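Local coordinates for protein aminotransferase, class I (Staphylococcus aureus, PDB 2O1B) that probably transfers amino groups between amino acids and 2-oxo acids, as an aspartate aminotransferase-like enzyme of class I that uses pyridoxal-5'-phosphate, at residues 362-367 / 376-381. Numbering follows the deposited sequence.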
ATOM      1  N   ILE A 362       3.445  -0.500  33.691  1.00 25.18           N
ATOM      2  CA  ILE A 362       2.283  -0.698  32.825  1.00 25.19           C
ATOM      3  C   ILE A 362       2.329   0.317  31.691  1.00 25.38           C
ATOM      4  O   ILE A 362       2.293   1.527  31.925  1.00 24.96           O
ATOM      5  CB  ILE A 362       0.939  -0.556  33.595  1.00 24.97           C
ATOM      6  CG1 ILE A 362       0.793  -1.653  34.643  1.00 24.68           C
ATOM      7  CG2 ILE A 362      -0.244  -0.597  32.631  1.00 25.62           C
ATOM      8  CD1 ILE A 362      -0.422  -1.492  35.535  1.00 25.49           C
ATOM      9  N   LEU A 363       2.423  -0.177  30.461  1.00 25.63           N
ATOM     10  CA  LEU A 363       2.362   0.713  29.311  1.00 26.27           C
ATOM     11  C   LEU A 363       0.907   0.869  28.894  1.00 25.70           C
ATOM     12  O   LEU A 363       0.215  -0.119  28.662  1.00 25.31           O
ATOM     13  CB  LEU A 363       3.181   0.177  28.137  1.00 26.46           C
ATOM     14  CG  LEU A 363       4.039   1.135  27.293  1.00 27.91           C
ATOM     15  CD1 LEU A 363       4.039   0.663  25.827  1.00 27.95           C
ATOM     16  CD2 LEU A 363       3.621   2.600  27.381  1.00 27.31           C
ATOM     17  N   VAL A 364       0.437   2.110  28.830  1.00 25.37           N
ATOM     18  CA  VAL A 364      -0.915   2.359  28.353  1.00 25.42           C
ATOM     19  C   VAL A 364      -0.847   3.334  27.201  1.00 25.66           C
ATOM     20  O   VAL A 364       0.196   3.949  26.955  1.00 25.72           O
ATOM     21  CB  VAL A 364      -1.868   2.912  29.466  1.00 25.14           C
ATOM     22  CG1 VAL A 364      -2.023   1.907  30.608  1.00 24.98           C
ATOM     23  CG2 VAL A 364      -1.408   4.288  29.974  1.00 24.57           C
ATOM     24  N   ALA A 365      -1.962   3.475  26.502  1.00 25.62           N
ATOM     25  CA  ALA A 365      -2.082   4.493  25.487  1.00 26.06           C
ATOM     26  C   ALA A 365      -2.721   5.740  26.090  1.00 26.12           C
ATOM     27  O   ALA A 365      -3.855   5.689  26.569  1.00 26.36           O
ATOM     28  CB  ALA A 365      -2.893   3.980  24.312  1.00 25.84           C
ATOM     29  N   PRO A 366      -1.993   6.864  26.065  1.00 26.17           N
ATOM     30  CA  PRO A 366      -2.535   8.129  26.531  1.00 26.54           C
ATOM     31  C   PRO A 366      -3.696   8.576  25.651  1.00 26.68           C
ATOM     32  O   PRO A 366      -3.672   8.376  24.439  1.00 26.35           O
ATOM     33  CB  PRO A 366      -1.351   9.097  26.385  1.00 26.76           C
ATOM     34  CG  PRO A 366      -0.471   8.483  25.351  1.00 25.96           C
ATOM     35  CD  PRO A 366      -0.601   7.004  25.593  1.00 26.36           C
ATOM     36  N   GLY A 367      -4.699   9.187  26.263  1.00 26.80           N
ATOM     37  CA  GLY A 367      -5.846   9.677  25.521  1.00 26.86           C
ATOM     38  C   GLY A 367      -5.539  10.804  24.554  1.00 26.82           C
ATOM     39  O   GLY A 367      -6.299  11.025  23.610  1.00 26.61           O
ATOM     40  N   ARG A 376      -7.794  13.547  29.561  1.00 24.96           N
ATOM     41  CA  ARG A 376      -7.844  13.022  30.925  1.00 24.71           C
ATOM     42  C   ARG A 376      -8.323  11.571  30.998  1.00 23.92           C
ATOM     43  O   ARG A 376      -9.022  11.171  31.935  1.00 23.48           O
ATOM     44  CB  ARG A 376      -8.640  13.949  31.841  1.00 25.07           C
ATOM     45  CG  ARG A 376      -8.111  15.387  31.814  1.00 26.67           C
ATOM     46  CD  ARG A 376      -7.901  15.970  33.194  1.00 28.27           C
ATOM     47  NE  ARG A 376      -7.187  17.250  33.126  1.00 28.90           N
ATOM     48  CZ  ARG A 376      -5.960  17.475  33.593  1.00 30.32           C
ATOM     49  NH1 ARG A 376      -5.272  16.510  34.204  1.00 29.72           N
ATOM     50  NH2 ARG A 376      -5.422  18.683  33.468  1.00 30.50           N
ATOM     51  N   TYR A 377      -7.919  10.793  29.997  1.00 23.07           N
ATOM     52  CA  TYR A 377      -8.151   9.356  29.973  1.00 22.38           C
ATOM     53  C   TYR A 377      -6.936   8.630  29.436  1.00 22.46           C
ATOM     54  O   TYR A 377      -6.105   9.217  28.760  1.00 21.98           O
ATOM     55  CB  TYR A 377      -9.294   8.993  29.041  1.00 22.26           C
ATOM     56  CG  TYR A 377     -10.657   9.426  29.479  1.00 21.59           C
ATOM     57  CD1 TYR A 377     -11.499   8.547  30.151  1.00 20.18           C
ATOM     58  CD2 TYR A 377     -11.110  10.716  29.217  1.00 21.27           C
ATOM     59  CE1 TYR A 377     -12.754   8.941  30.562  1.00 20.06           C
ATOM     60  CE2 TYR A 377     -12.371  11.114  29.616  1.00 22.23           C
ATOM     61  CZ  TYR A 377     -13.184  10.221  30.291  1.00 21.54           C
ATOM     62  OH  TYR A 377     -14.447  10.612  30.684  1.00 23.14           O
ATOM     63  N   VAL A 378      -6.872   7.340  29.718  1.00 22.51           N
ATOM     64  CA  VAL A 378      -5.913   6.462  29.084  1.00 22.96           C
ATOM     65  C   VAL A 378      -6.649   5.245  28.533  1.00 23.68           C
ATOM     66  O   VAL A 378      -7.696   4.854  29.063  1.00 23.06           O
ATOM     67  CB  VAL A 378      -4.769   6.048  30.048  1.00 22.85           C
ATOM     68  CG1 VAL A 378      -3.953   7.279  30.467  1.00 21.90           C
ATOM     69  CG2 VAL A 378      -5.319   5.311  31.275  1.00 22.31           C
ATOM     70  N   ARG A 379      -6.104   4.673  27.460  1.00 24.55           N
ATOM     71  CA  ARG A 379      -6.663   3.481  26.836  1.00 26.09           C
ATOM     72  C   ARG A 379      -5.883   2.245  27.274  1.00 27.30           C
ATOM     73  O   ARG A 379      -4.645   2.221  27.242  1.00 27.65           O
ATOM     74  CB  ARG A 379      -6.616   3.628  25.313  1.00 26.03           C
ATOM     75  CG  ARG A 379      -7.495   2.646  24.543  1.00 26.15           C
ATOM     76  CD  ARG A 379      -7.118   2.648  23.057  1.00 25.33           C
ATOM     77  NE  ARG A 379      -5.795   2.056  22.842  1.00 27.15           N
ATOM     78  CZ  ARG A 379      -5.190   1.935  21.659  1.00 28.90           C
ATOM     79  NH1 ARG A 379      -5.782   2.348  20.538  1.00 28.77           N
ATOM     80  NH2 ARG A 379      -3.988   1.377  21.591  1.00 27.47           N
ATOM     81  N   ILE A 380      -6.615   1.223  27.679  1.00 28.57           N
ATOM     82  CA  ILE A 380      -6.024   0.029  28.269  1.00 30.37           C
ATOM     83  C   ILE A 380      -6.451  -1.173  27.446  1.00 31.46           C
ATOM     84  O   ILE A 380      -7.644  -1.464  27.334  1.00 32.05           O
ATOM     85  CB  ILE A 380      -6.460  -0.123  29.741  1.00 30.32           C
ATOM     86  CG1 ILE A 380      -5.754   0.939  30.605  1.00 30.53           C
ATOM     87  CG2 ILE A 380      -6.201  -1.540  30.250  1.00 30.43           C
ATOM     88  CD1 ILE A 380      -6.209   0.981  32.046  1.00 30.83           C
ATOM     89  N   SER A 381      -5.475  -1.848  26.850  1.00 32.59           N
ATOM     90  CA  SER A 381      -5.755  -3.003  25.997  1.00 33.55           C
ATOM     91  C   SER A 381      -5.914  -4.281  26.802  1.00 34.39           C
ATOM     92  O   SER A 381      -5.056  -4.625  27.617  1.00 34.03           O
ATOM     93  CB  SER A 381      -4.646  -3.193  24.977  1.00 33.57           C
ATOM     94  OG  SER A 381      -4.862  -4.374  24.211  1.00 34.01           O
TER
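Ala365 and Arg379 face each other as the antiparallel hydrogen-bonded pair of a beta hairpin, and they illustrate how a strand pair sorts its side chains: an apolar cluster on one face, Ala365 and the long side chain of Arg379 on the other. The hairpin belongs to the small antiparallel sheet of a class I aminotransferase, with strand 365-366 at its edge and strand 377-381 next to it. Two bonds tie the central pair, Ala365 N to Arg379 O (3.1 Å) and, nearly straight at 174°, Arg379 N to Ala365 O (2.6 Å). Pro366 and Val378 form the next, non-hydrogen-bonded pair, where proline's missing N-H costs the ladder nothing; beyond it Gly367 N bonds to Tyr377 O at a more bent 133°.

On the apolar face Val364 straddles two partners. Its CG2 lies 3.8 Å from Val378 CB, the two side chains meeting at a slant, whereas CG1 runs alongside Ile380, 3.9 Å from Ile380 CG1, with both side chains pointing the same way. Leu356 of helix 349-360 and Leu396 of helix 388-397 add to this packing, touching Val364 and Ile380 respectively.

On the other face, a single bend at chi3 (69°) turns the outer part of Arg379's otherwise extended chain to the side of Ala365. NH1 is hydrogen-bonded to Asn192 OD1 in the cofactor pocket, a placement consistent with Arg379 being the family's arginine that binds the substrate α-carboxylate. The methyl of Ala365 abuts this bent chain, its CB resting obliquely 3.8 Å from Arg379 NE.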